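Long-range contacts in putative amidohydrolase (Unidentified, PDB 3MKV), which is a zinc-binding amidohydrolase that probably works as a prolidase, cleaving dipeptides that carry proline at their C-terminal end: residues I62-F73 / G322-Q332; F210-V221 / A239-V249. One frame throughout, in Å; residues are numbered along the deposited sequence. Where two conformers were deposited one is given.

Both contacts belong to the amidohydrolase barrel, but at different depths. Contact 1 (62-73 with 322-332) is centred about 7 Å from the centre of the chain, contact 2 (210-221 with 239-249) about 21 Å, and their nearest atoms stay about 11 Å apart. They share no helix or strand, although both halves of contact 2 fall in sequence between the two halves of contact 1. Contact 1 joins a strand end to loops and is dominated by a zinc site and backbone hydrogen bonds. Contact 2 packs two outer helices, and its chemistry is that of arginines: a CH-pi contact, a carbonyl grip and a partly solvent-bridged ion network.

Contact 1: I62-F73 / G322-Q332; sequences IDLHVHVVAIEF and GFGTDLLGEAQ. With ZN (zinc ion), chain I.
F73, L328 and D326 lose the most surface here, 95, 75 and 64 Å². One face of the F73 ring is roofed by the backbone O of L328, which lies 3.8 Å from CZ and is displaced toward the rim, while A331 CB also meets CZ. E330 comes in at the ring edge: a bend at its second torsion places OE1 3.4 Å from F73 CD1, with carboxylate and ring planes only 17° apart. The L328 side chain sends CD2 against A70 CB, 3.8 Å away. A70, the centre of an inverse gamma turn, offers its O to two donors on opposite faces of the carbonyl plane: G329 N at 2.9 Å, and Q332 NE2, which also bonds to H67 O and so links the two ends of the type I beta turn from H67 to A70.

D326 closes the metal site. Its CG is anti to the backbone N (chi1 -167°), which sets the carboxylate alongside H65, the planes 59° apart. Zinc is held by H65 NE2 at 2.0 Å, H67 NE2 at 2.1 Å and D326 OD1 at 2.4 Å, and carboxylated K193 completes the set. The bond from D326 N to H65 O, 2.8 Å, fixes the two backbones beside the metal. This is the His-X-His and aspartate pattern of the amidohydrolase superfamily.

E253 and the carbonyl of G109 hold H65 ND1 and H67 ND1, respectively. Around this core, helix 83-99 packs on V68 and Q332, helix 277-286 on F73 and L327, and helix 348-362 on I62 and F323, beside strand 102-107, which pairs with strand 56-63.

Contact 2: F210-V221 / A239-V249; sequences FGYSEDEIRAIV and AAIARAVRCGV
R243 does two things at once: two of its nitrogens grip a single carbonyl oxygen, and its stem covers an aromatic ring. The setting is the outer layer of a TIM-type barrel, where helices 214-221 and 239-246, linked through strand 232-235, cross at -47° with their axes 9.8 Å apart at closest approach. NH1 and NH2 of R243 each donate to Y212 O, both at 3.0 Å and both with the acceptor in the guanidinium plane, so the group is held end-on and its rotation is fixed. R243 CD sits 3.6 Å from the F210 ring centroid, over the face, a CH-pi contact; the guanidinium then lies over the CD2 side of the rim, its plane 7° from that of the ring. A first torsion of 49°, placing CG between the backbone N and the carbonyl carbon, starts the chain on this path.

The N-terminus of helix 214-221 is closed by a capping box between S213 and E216, and E216 also makes a salt bridge to R182 of the second subunit.

E214 sits in a salt-bridge network with R218 and R246. Its OE1 forms a salt bridge to R246 NH2 at 3.6 Å, edge-on to that guanidinium, while its OE2 pairs with R218 in the same helix. A water takes a hydrogen bond from R243 NE at 2.7 Å and gives one to E214 OE1 at 2.7 Å, linking two opposite charges too far apart for a direct bridge.

Deeper in, I217 and V221 pack on V249, and the side chain of C247 lies against E214 and R218. At the C-terminal end, a Schellman motif at G248 turns the chain inward, and V221 CG1 rests 3.6 Å from G248 O.

Contact 1: I62-F73 / G322-Q332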
loop_
_atom_site.group_PDB
_atom_site.type_symbol
_atom_site.label_atom_id
_atom_site.label_comp_id
_atom_site.label_asym_id
_atom_site.label_seq_id
_atom_site.Cartn_x
_atom_site.Cartn_y
_atom_site.Cartn_z
ATOM N N ILE A 62 38.895 26.780 -6.508
ATOM C CA ILE A 62 38.019 25.619 -6.347
ATOM C C ILE A 62 37.533 25.503 -4.898
ATOM O O ILE A 62 38.335 25.493 -3.974
ATOM C CB ILE A 62 38.767 24.322 -6.753
ATOM C CG1 ILE A 62 39.382 24.482 -8.153
ATOM C CG2 ILE A 62 37.846 23.099 -6.667
ATOM C CD1 ILE A 62 40.054 23.231 -8.698
ATOM N N ASP A 63 36.221 25.431 -4.698
ATOM C CA ASP A 63 35.680 25.163 -3.359
ATOM C C ASP A 63 35.042 23.772 -3.282
ATOM O O ASP A 63 34.097 23.456 -4.024
ATOM C CB ASP A 63 34.691 26.245 -2.912
ATOM C CG ASP A 63 34.255 26.067 -1.472
ATOM O OD1 ASP A 63 34.291 24.924 -0.970
ATOM O OD2 ASP A 63 33.867 27.068 -0.833
ATOM N N LEU A 64 35.570 22.950 -2.372
ATOM C CA LEU A 64 35.255 21.524 -2.328
ATOM C C LEU A 64 34.051 21.198 -1.462
ATOM O O LEU A 64 33.661 20.036 -1.345
ATOM C CB LEU A 64 36.463 20.723 -1.836
ATOM C CG LEU A 64 37.608 20.457 -2.809
ATOM C CD1 LEU A 64 38.685 19.586 -2.141
ATOM C CD2 LEU A 64 37.078 19.792 -4.079
ATOM N N HIS A 65 33.454 22.213 -0.853
ATOM C CA HIS A 65 32.316 21.969 0.030
ATOM C C HIS A 65 31.345 23.141 0.081
ATOM O O HIS A 65 31.428 23.994 0.946
ATOM C CB HIS A 65 32.783 21.603 1.447
ATOM C CG HIS A 65 31.731 20.933 2.269
ATOM N ND1 HIS A 65 31.893 19.673 2.806
ATOM C CD2 HIS A 65 30.491 21.337 2.632
ATOM C CE1 HIS A 65 30.800 19.332 3.464
ATOM N NE2 HIS A 65 29.933 20.324 3.372
ATOM N N VAL A 66 30.410 23.171 -0.851
ATOM C CA VAL A 66 29.356 24.168 -0.804
ATOM C C VAL A 66 28.007 23.472 -0.824
ATOM O O VAL A 66 27.901 22.295 -1.169
ATOM C CB VAL A 66 29.445 25.180 -2.000
ATOM C CG1 VAL A 66 30.786 25.883 -2.010
ATOM C CG2 VAL A 66 29.227 24.474 -3.323
ATOM N N HIS A 67 26.980 24.210 -0.430
ATOM C CA HIS A 67 25.603 23.803 -0.656
ATOM C C HIS A 67 24.884 24.919 -1.397
ATOM O O HIS A 67 24.543 25.949 -0.832
ATOM C CB HIS A 67 24.913 23.482 0.664
ATOM C CG HIS A 67 25.573 22.372 1.419
ATOM N ND1 HIS A 67 25.420 21.048 1.075
ATOM C CD2 HIS A 67 26.397 22.390 2.493
ATOM C CE1 HIS A 67 26.116 20.296 1.907
ATOM N NE2 HIS A 67 26.724 21.086 2.774
ATOM N N VAL A 68 24.666 24.719 -2.684
ATOM C CA VAL A 68 24.069 25.772 -3.475
ATOM C C VAL A 68 22.619 26.031 -3.079
ATOM O O VAL A 68 22.146 27.165 -3.157
ATOM C CB VAL A 68 24.223 25.505 -4.987
ATOM C CG1 VAL A 68 23.166 26.260 -5.774
ATOM C CG2 VAL A 68 25.633 25.894 -5.440
ATOM N N VAL A 69 21.911 24.998 -2.629
ATOM C CA VAL A 69 20.501 25.193 -2.299
ATOM C C VAL A 69 20.264 25.431 -0.826
ATOM O O VAL A 69 19.122 25.449 -0.384
ATOM C CB VAL A 69 19.579 24.045 -2.798
ATOM C CG1 VAL A 69 19.951 23.658 -4.222
ATOM C CG2 VAL A 69 19.621 22.848 -1.854
ATOM N N ALA A 70 21.343 25.615 -0.068
ATOM C CA ALA A 70 21.219 26.012 1.333
ATOM C C ALA A 70 20.933 27.498 1.374
ATOM O O ALA A 70 21.791 28.295 1.754
ATOM C CB ALA A 70 22.476 25.697 2.091
ATOM N N ILE A 71 19.716 27.858 0.973
ATOM C CA ILE A 71 19.329 29.253 0.783
ATOM C C ILE A 71 18.967 29.944 2.094
ATOM O O ILE A 71 18.765 31.162 2.121
ATOM C CB ILE A 71 18.145 29.396 -0.205
ATOM C CG1 ILE A 71 16.902 28.671 0.323
ATOM C CG2 ILE A 71 18.513 28.874 -1.586
ATOM C CD1 ILE A 71 15.632 29.004 -0.465
ATOM N N GLU A 72 18.875 29.169 3.173
ATOM C CA GLU A 72 18.786 29.748 4.512
ATOM C C GLU A 72 19.393 28.862 5.593
ATOM O O GLU A 72 19.750 27.714 5.331
ATOM C CB GLU A 72 17.355 30.175 4.880
ATOM C CG GLU A 72 16.240 29.646 3.992
ATOM C CD GLU A 72 14.857 30.009 4.531
ATOM O OE1 GLU A 72 13.996 30.485 3.750
ATOM O OE2 GLU A 72 14.638 29.827 5.752
ATOM N N PHE A 73 19.517 29.413 6.802
ATOM C CA PHE A 73 20.084 28.697 7.952
ATOM C C PHE A 73 19.241 27.505 8.445
ATOM O O PHE A 73 19.776 26.567 9.033
ATOM C CB PHE A 73 20.332 29.664 9.120
ATOM C CG PHE A 73 21.563 30.528 8.955
ATOM C CD1 PHE A 73 21.467 31.815 8.436
ATOM C CD2 PHE A 73 22.819 30.056 9.327
ATOM C CE1 PHE A 73 22.599 32.609 8.287
ATOM C CE2 PHE A 73 23.957 30.848 9.180
ATOM C CZ PHE A 73 23.842 32.124 8.663
ATOM N N GLY A 322 42.175 20.178 1.428
ATOM C CA GLY A 322 41.501 20.877 0.341
ATOM C C GLY A 322 40.843 22.124 0.884
ATOM O O GLY A 322 40.861 22.370 2.078
ATOM N N PHE A 323 40.245 22.917 0.010
ATOM C CA PHE A 323 39.618 24.164 0.439
ATOM C C PHE A 323 38.095 24.008 0.457
ATOM O O PHE A 323 37.497 23.503 -0.500
ATOM C CB PHE A 323 40.058 25.294 -0.497
ATOM C CG PHE A 323 39.428 26.629 -0.207
ATOM C CD1 PHE A 323 40.139 27.618 0.456
ATOM C CD2 PHE A 323 38.139 26.915 -0.639
ATOM C CE1 PHE A 323 39.566 28.868 0.707
ATOM C CE2 PHE A 323 37.563 28.160 -0.392
ATOM C CZ PHE A 323 38.281 29.135 0.284
ATOM N N GLY A 324 37.471 24.419 1.553
ATOM C CA GLY A 324 36.028 24.345 1.651
ATOM C C GLY A 324 35.463 25.402 2.568
ATOM O O GLY A 324 36.179 25.956 3.404
ATOM N N THR A 325 34.166 25.666 2.430
ATOM C CA THR A 325 33.531 26.738 3.179
ATOM C C THR A 325 32.296 26.281 3.966
ATOM O O THR A 325 32.177 26.584 5.159
ATOM C CB THR A 325 33.199 27.962 2.262
ATOM O OG1 THR A 325 32.337 27.555 1.191
ATOM C CG2 THR A 325 34.487 28.574 1.672
ATOM N N ASP A 326 31.378 25.576 3.298
ATOM C CA ASP A 326 30.175 25.017 3.943
ATOM C C ASP A 326 29.266 26.074 4.575
ATOM O O ASP A 326 28.782 25.894 5.693
ATOM C CB ASP A 326 30.561 23.973 5.002
ATOM C CG ASP A 326 29.376 23.133 5.466
ATOM O OD1 ASP A 326 28.386 23.011 4.711
ATOM O OD2 ASP A 326 29.432 22.588 6.592
ATOM N N LEU A 327 29.017 27.162 3.856
ATOM C CA LEU A 327 28.209 28.264 4.384
ATOM C C LEU A 327 26.716 28.152 4.031
ATOM O O LEU A 327 26.350 27.535 3.026
ATOM C CB LEU A 327 28.778 29.604 3.897
ATOM C CG LEU A 327 30.148 30.007 4.472
ATOM C CD1 LEU A 327 30.882 30.987 3.577
ATOM C CD2 LEU A 327 30.021 30.569 5.889
ATOM N N LEU A 328 25.867 28.784 4.844
ATOM C CA LEU A 328 24.412 28.699 4.687
ATOM C C LEU A 328 23.764 30.069 4.542
ATOM O O LEU A 328 24.267 31.059 5.058
ATOM C CB LEU A 328 23.780 27.989 5.892
ATOM C CG LEU A 328 24.451 26.709 6.412
ATOM C CD1 LEU A 328 23.831 26.270 7.721
ATOM C CD2 LEU A 328 24.391 25.577 5.383
ATOM N N GLY A 329 22.634 30.117 3.846
ATOM C CA GLY A 329 21.819 31.328 3.771
ATOM C C GLY A 329 22.572 32.600 3.430
ATOM O O GLY A 329 23.255 32.681 2.408
ATOM N N GLU A 330 22.413 33.581 4.297
ATOM C CA GLU A 330 23.002 34.895 4.183
ATOM C C GLU A 330 24.511 34.856 4.235
ATOM O O GLU A 330 25.179 35.665 3.623
ATOM C CB GLU A 330 22.471 35.783 5.299
ATOM C CG GLU A 330 21.016 36.186 5.153
ATOM C CD GLU A 330 20.017 35.162 5.694
ATOM O OE1 GLU A 330 20.395 34.022 6.028
ATOM O OE2 GLU A 330 18.827 35.515 5.781
ATOM N N ALA A 331 25.023 33.932 5.028
ATOM C CA ALA A 331 26.453 33.792 5.308
ATOM C C ALA A 331 27.258 33.328 4.103
ATOM O O ALA A 331 28.481 33.504 4.055
ATOM C CB ALA A 331 26.660 32.839 6.447
ATOM N N GLN A 332 26.581 32.707 3.142
ATOM C CA GLN A 332 27.232 32.309 1.909
ATOM C C GLN A 332 28.104 33.431 1.366
ATOM O O GLN A 332 29.054 33.183 0.627
ATOM C CB GLN A 332 26.203 31.902 0.853
ATOM C CG GLN A 332 25.416 30.659 1.218
ATOM C CD GLN A 332 25.421 29.611 0.116
ATOM O OE1 GLN A 332 26.318 29.589 -0.726
ATOM N NE2 GLN A 332 24.428 28.725 0.130
HETATM ZN ZN ZN I . 28.120 20.680 4.260
#

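Contact 2: F210-V221 / A239-V249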
loop_
_atom_site.group_PDB
_atom_site.type_symbol
_atom_site.label_atom_id
_atom_site.label_comp_id
_atom_site.label_asym_id
_atom_site.label_seq_id
_atom_site.Cartn_x
_atom_site.Cartn_y
_atom_site.Cartn_z
ATOM N N PHE A 210 28.238 8.362 15.926
ATOM C CA PHE A 210 28.655 7.776 14.660
ATOM C C PHE A 210 27.528 7.837 13.641
ATOM O O PHE A 210 26.355 7.721 13.984
ATOM C CB PHE A 210 29.052 6.307 14.834
ATOM C CG PHE A 210 30.324 6.095 15.607
ATOM C CD1 PHE A 210 31.109 7.166 15.993
ATOM C CD2 PHE A 210 30.755 4.805 15.912
ATOM C CE1 PHE A 210 32.288 6.968 16.698
ATOM C CE2 PHE A 210 31.939 4.595 16.608
ATOM C CZ PHE A 210 32.705 5.682 17.007
ATOM N N GLY A 211 27.888 8.010 12.379
ATOM C CA GLY A 211 26.924 7.881 11.305
ATOM C C GLY A 211 27.156 6.591 10.544
ATOM O O GLY A 211 28.208 6.407 9.940
ATOM N N TYR A 212 26.177 5.692 10.584
ATOM C CA TYR A 212 26.243 4.436 9.836
ATOM C C TYR A 212 27.119 3.383 10.495
ATOM O O TYR A 212 28.057 3.695 11.227
ATOM C CB TYR A 212 26.718 4.671 8.384
ATOM C CG TYR A 212 25.620 5.164 7.461
ATOM C CD1 TYR A 212 25.786 6.311 6.680
ATOM C CD2 TYR A 212 24.410 4.501 7.396
ATOM C CE1 TYR A 212 24.785 6.765 5.850
ATOM C CE2 TYR A 212 23.397 4.946 6.568
ATOM C CZ TYR A 212 23.580 6.077 5.799
ATOM O OH TYR A 212 22.543 6.498 4.985
ATOM N N SER A 213 26.795 2.127 10.222
ATOM C CA SER A 213 27.656 1.004 10.553
ATOM C C SER A 213 28.748 0.891 9.497
ATOM O O SER A 213 28.618 1.442 8.406
ATOM C CB SER A 213 26.835 -0.287 10.546
ATOM O OG SER A 213 26.385 -0.599 9.234
ATOM N N GLU A 214 29.803 0.147 9.813
ATOM C CA GLU A 214 30.892 -0.102 8.874
ATOM C C GLU A 214 30.471 -0.933 7.656
ATOM O O GLU A 214 31.057 -0.822 6.576
ATOM C CB GLU A 214 32.038 -0.781 9.607
ATOM C CG GLU A 214 32.570 0.066 10.763
ATOM C CD GLU A 214 33.870 -0.461 11.315
ATOM O OE1 GLU A 214 34.247 -0.047 12.432
ATOM O OE2 GLU A 214 34.508 -1.299 10.636
ATOM N N ASP A 215 29.458 -1.773 7.845
ATOM C CA ASP A 215 28.863 -2.525 6.755
ATOM C C ASP A 215 28.190 -1.610 5.736
ATOM O O ASP A 215 28.279 -1.846 4.527
ATOM C CB ASP A 215 27.822 -3.500 7.304
ATOM C CG ASP A 215 28.443 -4.764 7.881
ATOM O OD1 ASP A 215 29.376 -5.319 7.260
ATOM O OD2 ASP A 215 27.979 -5.208 8.953
ATOM N N GLU A 216 27.484 -0.593 6.225
ATOM C CA GLU A 216 26.851 0.383 5.329
ATOM C C GLU A 216 27.904 1.216 4.601
ATOM O O GLU A 216 27.891 1.288 3.380
ATOM C CB GLU A 216 25.851 1.283 6.076
ATOM C CG GLU A 216 24.545 0.590 6.484
ATOM C CD GLU A 216 23.932 1.193 7.737
ATOM O OE1 GLU A 216 22.721 1.530 7.733
ATOM O OE2 GLU A 216 24.669 1.340 8.735
ATOM N N ILE A 217 28.847 1.797 5.339
ATOM C CA ILE A 217 29.886 2.620 4.723
ATOM C C ILE A 217 30.608 1.861 3.621
ATOM O O ILE A 217 30.751 2.365 2.506
ATOM C CB ILE A 217 30.928 3.111 5.748
ATOM C CG1 ILE A 217 30.275 4.022 6.785
ATOM C CG2 ILE A 217 32.092 3.836 5.047
ATOM C CD1 ILE A 217 31.257 4.513 7.864
ATOM N N ARG A 218 31.066 0.655 3.938
ATOM C CA ARG A 218 31.764 -0.176 2.960
ATOM C C ARG A 218 30.886 -0.517 1.748
ATOM O O ARG A 218 31.376 -0.559 0.619
ATOM C CB ARG A 218 32.328 -1.446 3.609
ATOM C CG ARG A 218 33.369 -1.182 4.697
ATOM C CD ARG A 218 34.140 -2.447 5.096
ATOM N NE ARG A 218 33.422 -3.225 6.105
ATOM C CZ ARG A 218 33.696 -3.197 7.407
ATOM N NH1 ARG A 218 34.689 -2.441 7.876
ATOM N NH2 ARG A 218 32.974 -3.929 8.239
ATOM N N ALA A 219 29.595 -0.761 1.962
ATOM C CA ALA A 219 28.693 -0.953 0.813
ATOM C C ALA A 219 28.608 0.312 -0.044
ATOM O O ALA A 219 28.641 0.234 -1.268
ATOM C CB ALA A 219 27.302 -1.376 1.262
ATOM N N ILE A 220 28.497 1.470 0.603
ATOM C CA ILE A 220 28.399 2.749 -0.107
ATOM C C ILE A 220 29.664 3.038 -0.922
ATOM O O ILE A 220 29.588 3.383 -2.097
ATOM C CB ILE A 220 28.077 3.928 0.858
ATOM C CG1 ILE A 220 26.659 3.794 1.427
ATOM C CG2 ILE A 220 28.167 5.248 0.130
ATOM C CD1 ILE A 220 26.416 4.545 2.739
ATOM N N VAL A 221 30.829 2.874 -0.301
ATOM C CA VAL A 221 32.103 3.082 -0.987
ATOM C C VAL A 221 32.278 2.146 -2.206
ATOM O O VAL A 221 32.719 2.571 -3.272
ATOM C CB VAL A 221 33.291 2.910 -0.011
ATOM C CG1 VAL A 221 34.579 3.025 -0.753
ATOM C CG2 VAL A 221 33.230 3.950 1.125
ATOM N N ALA A 239 37.420 8.985 16.398
ATOM C CA ALA A 239 36.737 7.705 16.216
ATOM C C ALA A 239 35.945 7.646 14.902
ATOM O O ALA A 239 36.034 6.675 14.158
ATOM C CB ALA A 239 35.826 7.439 17.396
ATOM N N ALA A 240 35.168 8.694 14.631
ATOM C CA ALA A 240 34.337 8.757 13.430
ATOM C C ALA A 240 35.161 8.964 12.155
ATOM O O ALA A 240 34.917 8.335 11.124
ATOM C CB ALA A 240 33.293 9.843 13.583
ATOM N N ILE A 241 36.151 9.838 12.230
ATOM C CA ILE A 241 37.073 10.007 11.128
ATOM C C ILE A 241 37.798 8.703 10.799
ATOM O O ILE A 241 37.872 8.290 9.642
ATOM C CB ILE A 241 38.099 11.071 11.459
ATOM C CG1 ILE A 241 37.402 12.428 11.639
ATOM C CG2 ILE A 241 39.172 11.103 10.385
ATOM C CD1 ILE A 241 38.308 13.538 12.157
ATOM N N ALA A 242 38.319 8.047 11.829
ATOM C CA ALA A 242 39.103 6.830 11.652
ATOM C C ALA A 242 38.329 5.686 10.986
ATOM O O ALA A 242 38.849 5.014 10.090
ATOM C CB ALA A 242 39.685 6.378 13.005
ATOM N N ARG A 243 37.095 5.450 11.428
ATOM C CA ARG A 243 36.327 4.308 10.914
ATOM C C ARG A 243 35.931 4.527 9.458
ATOM O O ARG A 243 35.960 3.601 8.637
ATOM C CB ARG A 243 35.093 4.032 11.779
ATOM C CG ARG A 243 34.258 5.263 12.072
ATOM C CD ARG A 243 33.284 5.022 13.224
ATOM N NE ARG A 243 32.475 3.825 13.015
ATOM C CZ ARG A 243 31.265 3.810 12.454
ATOM N NH1 ARG A 243 30.696 4.938 12.026
ATOM N NH2 ARG A 243 30.622 2.659 12.322
ATOM N N ALA A 244 35.563 5.766 9.156
ATOM C CA ALA A 244 35.231 6.172 7.805
ATOM C C ALA A 244 36.379 5.882 6.854
ATOM O O ALA A 244 36.190 5.324 5.774
ATOM C CB ALA A 244 34.887 7.664 7.782
ATOM N N VAL A 245 37.581 6.259 7.259
ATOM C CA VAL A 245 38.752 6.027 6.426
ATOM C C VAL A 245 39.092 4.543 6.256
ATOM O O VAL A 245 39.525 4.125 5.178
ATOM C CB VAL A 245 39.965 6.819 6.932
ATOM C CG1 VAL A 245 41.239 6.293 6.309
ATOM C CG2 VAL A 245 39.781 8.282 6.600
ATOM N N ARG A 246 38.903 3.748 7.306
ATOM C CA ARG A 246 39.174 2.314 7.245
ATOM C C ARG A 246 38.142 1.626 6.373
ATOM O O ARG A 246 38.354 0.518 5.894
ATOM C CB ARG A 246 39.132 1.692 8.642
ATOM C CG ARG A 246 40.357 1.942 9.488
ATOM C CD ARG A 246 40.267 1.192 10.813
ATOM N NE ARG A 246 39.650 1.988 11.873
ATOM C CZ ARG A 246 38.418 1.805 12.341
ATOM N NH1 ARG A 246 37.961 2.590 13.313
ATOM N NH2 ARG A 246 37.644 0.844 11.844
ATOM N N CYS A 247 37.003 2.284 6.192
ATOM C CA CYS A 247 35.927 1.726 5.381
ATOM C C CYS A 247 36.061 2.121 3.918
ATOM O O CYS A 247 35.355 1.593 3.064
ATOM C CB CYS A 247 34.561 2.134 5.927
ATOM S SG CYS A 247 34.147 1.348 7.506
ATOM N N GLY A 248 36.974 3.041 3.632
ATOM C CA GLY A 248 37.351 3.339 2.255
ATOM C C GLY A 248 36.998 4.735 1.763
ATOM O O GLY A 248 37.220 5.052 0.596
ATOM N N VAL A 249 36.450 5.566 2.647
ATOM C CA VAL A 249 36.066 6.930 2.302
ATOM C C VAL A 249 37.282 7.738 1.826
ATOM O O VAL A 249 38.330 7.694 2.461
ATOM C CB VAL A 249 35.442 7.612 3.517
ATOM C CG1 VAL A 249 35.261 9.085 3.277
ATOM C CG2 VAL A 249 34.115 6.964 3.854
HETATM O O HOH W 1 32.718 1.395 14.127
HETATM O O HOH W 2 37.125 -1.903 6.644
#